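Local coordinates for protein BamaA.19900.a (Balamuthia mandrillaris, PDB 6VZZ) that binds glucose and, as a glucokinase of the actin-like ATPase clan, probably phosphorylates it at its 6-hydroxyl with ATP, at residues 100-105 with 144-149; 197-202 with 215-220. All blocks are in the same frame, centred on the assembly; numbering follows the deposited sequence.

Interaction 1 (100-105 with 144-149). With BGC (beta-D-glucopyranose), chain B.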
loop_
_atom_site.group_PDB
_atom_site.type_symbol
_atom_site.label_atom_id
_atom_site.label_comp_id
_atom_site.label_asym_id
_atom_site.label_seq_id
_atom_site.Cartn_x
_atom_site.Cartn_y
_atom_site.Cartn_z
ATOM N N ALA A 100 18.613 1.768 11.806
ATOM C CA ALA A 100 17.677 1.869 10.692
ATOM C C ALA A 100 18.382 1.329 9.456
ATOM O O ALA A 100 19.308 1.964 8.934
ATOM C CB ALA A 100 17.211 3.309 10.487
ATOM N N GLY A 101 17.954 0.152 8.998
ATOM C CA GLY A 101 18.642 -0.526 7.918
ATOM C C GLY A 101 17.816 -0.700 6.663
ATOM O O GLY A 101 16.585 -0.736 6.716
ATOM N N ALA A 102 18.490 -0.832 5.522
ATOM C CA ALA A 102 17.827 -0.871 4.220
ATOM C C ALA A 102 17.393 -2.303 3.903
ATOM O O ALA A 102 17.889 -2.961 2.987
ATOM C CB ALA A 102 18.749 -0.312 3.146
ATOM N N GLY A 103 16.445 -2.784 4.691
ATOM C CA GLY A 103 15.885 -4.089 4.429
ATOM C C GLY A 103 14.802 -4.431 5.422
ATOM O O GLY A 103 14.244 -3.552 6.082
ATOM N N ARG A 104 14.519 -5.724 5.526
ATOM C CA ARG A 104 13.421 -6.245 6.325
ATOM C C ARG A 104 13.926 -6.703 7.676
ATOM O O ARG A 104 15.094 -7.054 7.841
ATOM C CB ARG A 104 12.738 -7.410 5.614
ATOM C CG ARG A 104 11.995 -7.025 4.363
ATOM C CD ARG A 104 12.277 -8.003 3.263
ATOM N NE ARG A 104 11.774 -9.338 3.569
ATOM C CZ ARG A 104 12.537 -10.430 3.622
ATOM N NH1 ARG A 104 13.851 -10.359 3.390
ATOM N NH2 ARG A 104 11.979 -11.598 3.904
ATOM N N ILE A 105 13.017 -6.729 8.643
ATOM C CA ILE A 105 13.341 -7.097 10.014
ATOM C C ILE A 105 12.432 -8.232 10.455
ATOM O O ILE A 105 11.219 -8.191 10.223
ATOM C CB ILE A 105 13.206 -5.889 10.951
ATOM C CG1 ILE A 105 14.190 -4.827 10.499
ATOM C CG2 ILE A 105 13.438 -6.290 12.406
ATOM C CD1 ILE A 105 13.771 -3.502 10.891
ATOM N N ILE A 144 14.889 -0.860 13.017
ATOM C CA ILE A 144 13.799 -0.367 12.193
ATOM C C ILE A 144 14.295 -0.323 10.754
ATOM O O ILE A 144 15.496 -0.392 10.483
ATOM C CB ILE A 144 13.284 1.013 12.642
ATOM C CG1 ILE A 144 14.387 2.070 12.496
ATOM C CG2 ILE A 144 12.714 0.925 14.066
ATOM C CD1 ILE A 144 13.964 3.455 12.930
ATOM N N ASN A 145 13.348 -0.256 9.823
ATOM C CA ASN A 145 13.693 -0.054 8.423
ATOM C C ASN A 145 14.160 1.387 8.223
ATOM O O ASN A 145 13.791 2.291 8.981
ATOM C CB ASN A 145 12.486 -0.396 7.541
ATOM C CG ASN A 145 12.684 -0.030 6.083
ATOM O OD1 ASN A 145 12.405 1.103 5.679
ATOM N ND2 ASN A 145 13.136 -0.993 5.279
ATOM N N ASP A 146 15.008 1.593 7.210
ATOM C CA ASP A 146 15.582 2.920 7.000
ATOM C C ASP A 146 14.510 3.953 6.654
ATOM O O ASP A 146 14.517 5.064 7.200
ATOM C CB ASP A 146 16.680 2.878 5.935
ATOM C CG ASP A 146 16.204 2.326 4.593
ATOM O OD1 ASP A 146 15.165 1.626 4.544
ATOM O OD2 ASP A 146 16.895 2.578 3.576
ATOM N N LEU A 147 13.566 3.613 5.769
ATOM C CA LEU A 147 12.496 4.568 5.472
ATOM C C LEU A 147 11.553 4.734 6.654
ATOM O O LEU A 147 11.009 5.825 6.867
ATOM C CB LEU A 147 11.718 4.147 4.227
ATOM C CG LEU A 147 12.122 4.876 2.942
ATOM C CD1 LEU A 147 11.684 6.326 2.990
ATOM C CD2 LEU A 147 13.620 4.788 2.729
ATOM N N GLU A 148 11.338 3.664 7.420
ATOM C CA GLU A 148 10.656 3.805 8.697
ATOM C C GLU A 148 11.381 4.815 9.584
ATOM O O GLU A 148 10.745 5.634 10.260
ATOM C CB GLU A 148 10.554 2.430 9.362
ATOM C CG GLU A 148 10.044 2.426 10.791
ATOM C CD GLU A 148 9.875 1.015 11.342
ATOM O OE1 GLU A 148 10.414 0.058 10.733
ATOM O OE2 GLU A 148 9.196 0.862 12.386
ATOM N N GLY A 149 12.717 4.798 9.569
ATOM C CA GLY A 149 13.463 5.812 10.295
ATOM C C GLY A 149 13.272 7.208 9.725
ATOM O O GLY A 149 13.193 8.190 10.474
HETATM C C2 BGC B . 14.929 -2.295 0.561
HETATM C C3 BGC B . 14.141 -1.409 1.513
HETATM C C4 BGC B . 14.861 -0.080 1.707
HETATM C C5 BGC B . 15.127 0.554 0.346
HETATM C C6 BGC B . 15.878 1.862 0.414
HETATM C C1 BGC B . 15.165 -1.538 -0.737
HETATM O O1 BGC B . 15.805 -2.328 -1.671
HETATM O O2 BGC B . 14.219 -3.502 0.312
HETATM O O3 BGC B . 13.947 -2.065 2.758
HETATM O O4 BGC B . 14.053 0.805 2.466
HETATM O O5 BGC B . 15.902 -0.353 -0.449
HETATM O O6 BGC B . 17.010 1.770 1.254
#

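Interaction 2 (197-202 with 215-220). With BGC (beta-D-glucopyranose), chain B.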
loop_
_atom_site.group_PDB
_atom_site.type_symbol
_atom_site.label_atom_id
_atom_site.label_comp_id
_atom_site.label_asym_id
_atom_site.label_seq_id
_atom_site.Cartn_x
_atom_site.Cartn_y
_atom_site.Cartn_z
ATOM N N ILE A 197 10.358 3.201 0.469
ATOM C CA ILE A 197 8.985 3.691 0.553
ATOM C C ILE A 197 8.393 3.345 1.915
ATOM O O ILE A 197 8.432 2.186 2.343
ATOM C CB ILE A 197 8.114 3.111 -0.577
ATOM C CG1 ILE A 197 8.530 3.704 -1.926
ATOM C CG2 ILE A 197 6.649 3.385 -0.299
ATOM C CD1 ILE A 197 7.809 3.131 -3.084
ATOM N N ALA A 198 7.831 4.350 2.588
ATOM C CA ALA A 198 7.079 4.168 3.820
ATOM C C ALA A 198 5.926 5.169 3.825
ATOM O O ALA A 198 5.828 6.032 2.948
ATOM C CB ALA A 198 7.977 4.338 5.047
ATOM N N THR A 199 5.038 5.061 4.811
ATOM C CA THR A 199 3.879 5.945 4.874
ATOM C C THR A 199 3.667 6.446 6.294
ATOM O O THR A 199 3.655 5.655 7.241
ATOM C CB THR A 199 2.600 5.240 4.395
ATOM O OG1 THR A 199 2.793 4.753 3.065
ATOM C CG2 THR A 199 1.409 6.209 4.400
ATOM N N LEU A 200 3.489 7.758 6.432
ATOM C CA LEU A 200 3.044 8.364 7.681
ATOM C C LEU A 200 1.523 8.285 7.730
ATOM O O LEU A 200 0.847 8.840 6.862
ATOM C CB LEU A 200 3.523 9.815 7.775
ATOM C CG LEU A 200 5.014 10.060 8.048
ATOM C CD1 LEU A 200 5.435 11.463 7.651
ATOM C CD2 LEU A 200 5.335 9.817 9.520
ATOM N N LEU A 201 0.988 7.592 8.729
ATOM C CA LEU A 201 -0.436 7.296 8.813
ATOM C C LEU A 201 -1.107 8.143 9.887
ATOM O O LEU A 201 -0.550 8.354 10.969
ATOM C CB LEU A 201 -0.674 5.815 9.133
ATOM C CG LEU A 201 -0.199 4.760 8.135
ATOM C CD1 LEU A 201 -0.403 3.365 8.685
ATOM C CD2 LEU A 201 -0.951 4.925 6.845
ATOM N N SER A 202 -2.321 8.599 9.588
ATOM C CA SER A 202 -3.216 9.234 10.556
ATOM C C SER A 202 -4.530 8.460 10.577
ATOM O O SER A 202 -5.487 8.839 9.897
ATOM C CB SER A 202 -3.464 10.709 10.210
ATOM O OG SER A 202 -2.460 11.536 10.763
ATOM N N MET A 215 4.246 3.287 8.966
ATOM C CA MET A 215 4.136 1.956 8.413
ATOM C C MET A 215 5.292 1.696 7.462
ATOM O O MET A 215 5.397 2.372 6.427
ATOM C CB MET A 215 2.810 1.759 7.696
ATOM C CG MET A 215 2.597 0.301 7.348
ATOM S SD MET A 215 1.151 -0.025 6.348
ATOM C CE MET A 215 1.368 -1.807 6.121
ATOM N N PRO A 216 6.162 0.729 7.750
ATOM C CA PRO A 216 7.230 0.400 6.804
ATOM C C PRO A 216 6.677 -0.393 5.638
ATOM O O PRO A 216 5.685 -1.119 5.765
ATOM C CB PRO A 216 8.205 -0.436 7.642
ATOM C CG PRO A 216 7.381 -1.007 8.730
ATOM C CD PRO A 216 6.260 -0.044 9.000
ATOM N N MET A 217 7.324 -0.240 4.483
ATOM C CA MET A 217 6.821 -0.826 3.254
ATOM C C MET A 217 7.982 -1.280 2.369
ATOM O O MET A 217 9.136 -0.878 2.553
ATOM C CB MET A 217 5.930 0.165 2.501
ATOM C CG MET A 217 4.656 0.550 3.215
ATOM S SD MET A 217 3.677 1.753 2.284
ATOM C CE MET A 217 2.165 1.760 3.252
ATOM N N GLU A 218 7.656 -2.118 1.382
ATOM C CA GLU A 218 8.652 -2.620 0.443
ATOM C C GLU A 218 8.212 -2.412 -1.002
ATOM O O GLU A 218 8.519 -3.222 -1.876
ATOM C CB GLU A 218 8.942 -4.094 0.711
ATOM C CG GLU A 218 9.759 -4.332 1.967
ATOM C CD GLU A 218 11.166 -3.773 1.839
ATOM O OE1 GLU A 218 11.666 -3.640 0.687
ATOM O OE2 GLU A 218 11.767 -3.446 2.890
ATOM N N PHE A 219 7.506 -1.316 -1.274
ATOM C CA PHE A 219 6.904 -1.123 -2.585
ATOM C C PHE A 219 7.921 -0.873 -3.684
ATOM O O PHE A 219 7.554 -0.928 -4.863
ATOM C CB PHE A 219 5.882 0.017 -2.542
ATOM C CG PHE A 219 4.491 -0.448 -2.190
ATOM C CD1 PHE A 219 3.758 -1.213 -3.094
ATOM C CD2 PHE A 219 3.931 -0.148 -0.960
ATOM C CE1 PHE A 219 2.490 -1.660 -2.786
ATOM C CE2 PHE A 219 2.665 -0.588 -0.641
ATOM C CZ PHE A 219 1.942 -1.350 -1.560
ATOM N N GLY A 220 9.186 -0.630 -3.350
ATOM C CA GLY A 220 10.164 -0.497 -4.412
ATOM C C GLY A 220 10.324 -1.763 -5.229
ATOM O O GLY A 220 10.814 -1.709 -6.364
HETATM C C2 BGC B . 14.929 -2.295 0.561
HETATM C C3 BGC B . 14.141 -1.409 1.513
HETATM C C4 BGC B . 14.861 -0.080 1.707
HETATM C C5 BGC B . 15.127 0.554 0.346
HETATM C C6 BGC B . 15.878 1.862 0.414
HETATM C C1 BGC B . 15.165 -1.538 -0.737
HETATM O O1 BGC B . 15.805 -2.328 -1.671
HETATM O O2 BGC B . 14.219 -3.502 0.312
HETATM O O3 BGC B . 13.947 -2.065 2.758
HETATM O O4 BGC B . 14.053 0.805 2.466
HETATM O O5 BGC B . 15.902 -0.353 -0.449
HETATM O O6 BGC B . 17.010 1.770 1.254
HETATM O O HOH W 1 11.179 0.478 1.957
HETATM O O HOH W 2 9.767 1.380 4.699
#

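Interaction 1 (100-105 with 144-149)
Asn145 and Gly103 meet through the carboxamide of the asparagine, whose ND2 donates to Gly103 O at 2.9 Å with an N-H...O angle of 163°. The acceptor lies close to the amide plane, while the donor sits tilted from the plane of the Gly103 carbonyl. CG stands anti to the asparagine's own N (chi1 172°), which carries ND2 across to Gly103, at the start of strand 103-105; Asn145 ND2 also donates to O3 of the bound glucose (2.9 Å). The other end of the amide faces back: OD1 accepts from Glu148 N on an in-plane lone pair, and Glu148 OE1 takes the N-H of Asn145 in return. This capping box starts helix 146-159 and, with the Gly103 bond, fixes which way the amide is flipped.

Asp146 turns its carboxylate to the sugar, OD1 accepting from O4 and OD2 from O6. Asp146 CG is tucked between N and the carbonyl carbon (chi1 57°), bringing Asp146 OD2 to 3.5 Å from Ala102 CB; that methyl also borders O6. Next to the sugar site the two strands pair in parallel: Gly101 N donates to Ile144 O (2.9 Å), and Asp146 N donates to Gly101 O. Ala100 CB packs on Ile144 CG1 at 3.7 Å, while Ile105 lays CD1 against the Ile144-Asn145 peptide. An inverse gamma turn at Ala102 leads the chain into strand 103-105. Strand ends, turn and helix start together form one side of the glucose site of this glucokinase, and the contact of Asp146 with O6 is consistent with the general-base aspartate of related sugar kinases.

Interaction 2 (197-202 with 215-220)
Thr199 and Met215 form the hydrogen-bonded pair of this antiparallel contact. Met215 N donates to Thr199 O at 3.0 Å, and Thr199 N returns a bond to Met215 O at 3.2 Å. Past Pro216 two waters lie between the segments. One water donates to Ile197 O and accepts from Met217 N; a second accepts from Ile197 N, lies 2.5 Å from Met217 O and also bonds O4 of the glucose, linking Ile197 and Met217 to the sugar.

Apolar contacts are made chiefly by Ile197 and Leu201. Ile197 CD1 meets Phe219 CB at 3.7 Å, the two side chains crossing at about a right angle. Ile197 CG2 lies further off from Met217 SD, and that sulfur sits at the edge of the Phe219 ring, in its plane. With CG anti to its carbonyl carbon (chi1 -65°) and the chain extended beyond, the thioether of Met217 reaches Thr199, Met217 CE lying 3.7 Å from Thr199 CB. Leu201 CD1 packs obliquely on Met215 CB at 3.7 Å. Across the dimer, Leu201 packs on Met215 of the second subunit, and Met215 on Leu201 of that subunit.

Strands 195-201 and 213-216 make a beta hairpin at one border of the six-stranded mixed sheet, in a fold of the actin-like ATPase clan. Helix 303-327 packs against Ile197, Thr199, Met217 and Phe219, while Ala198 faces helix 146-159.

Glu218 binds the ligand. Its side chain bends at chi2 (-66°) and presents both carboxylate oxygens to neighbouring hydroxyls: Glu218 OE1 accepts from O2 of the glucose and Glu218 OE2 from O3 of the glucose, each at 2.6 Å.

Overall arrangement
Interaction 1 closes before interaction 2 opens along the chain, and their centres lie 11 Å apart. They belong to different sheets: 100-105 and 144-149 join strands 96-101 and 141-145 at one border of the five-stranded sheet, with 103-105 opening a separate three-stranded sheet, whereas 197-202 and 215-220 form the hairpin bordering the six-stranded one. Helix 146-159 bridges them, its first turn resting on the hairpin where Leu147 CG approaches Ile197 N to 3.5 Å. Glucose is touched by both contacts, while Thr115, His221 and Glu258 also bond it. The sugar site is thus assembled from strand ends, loops and a helix start next to these sheets, consistent with binding in the cleft between two lobes.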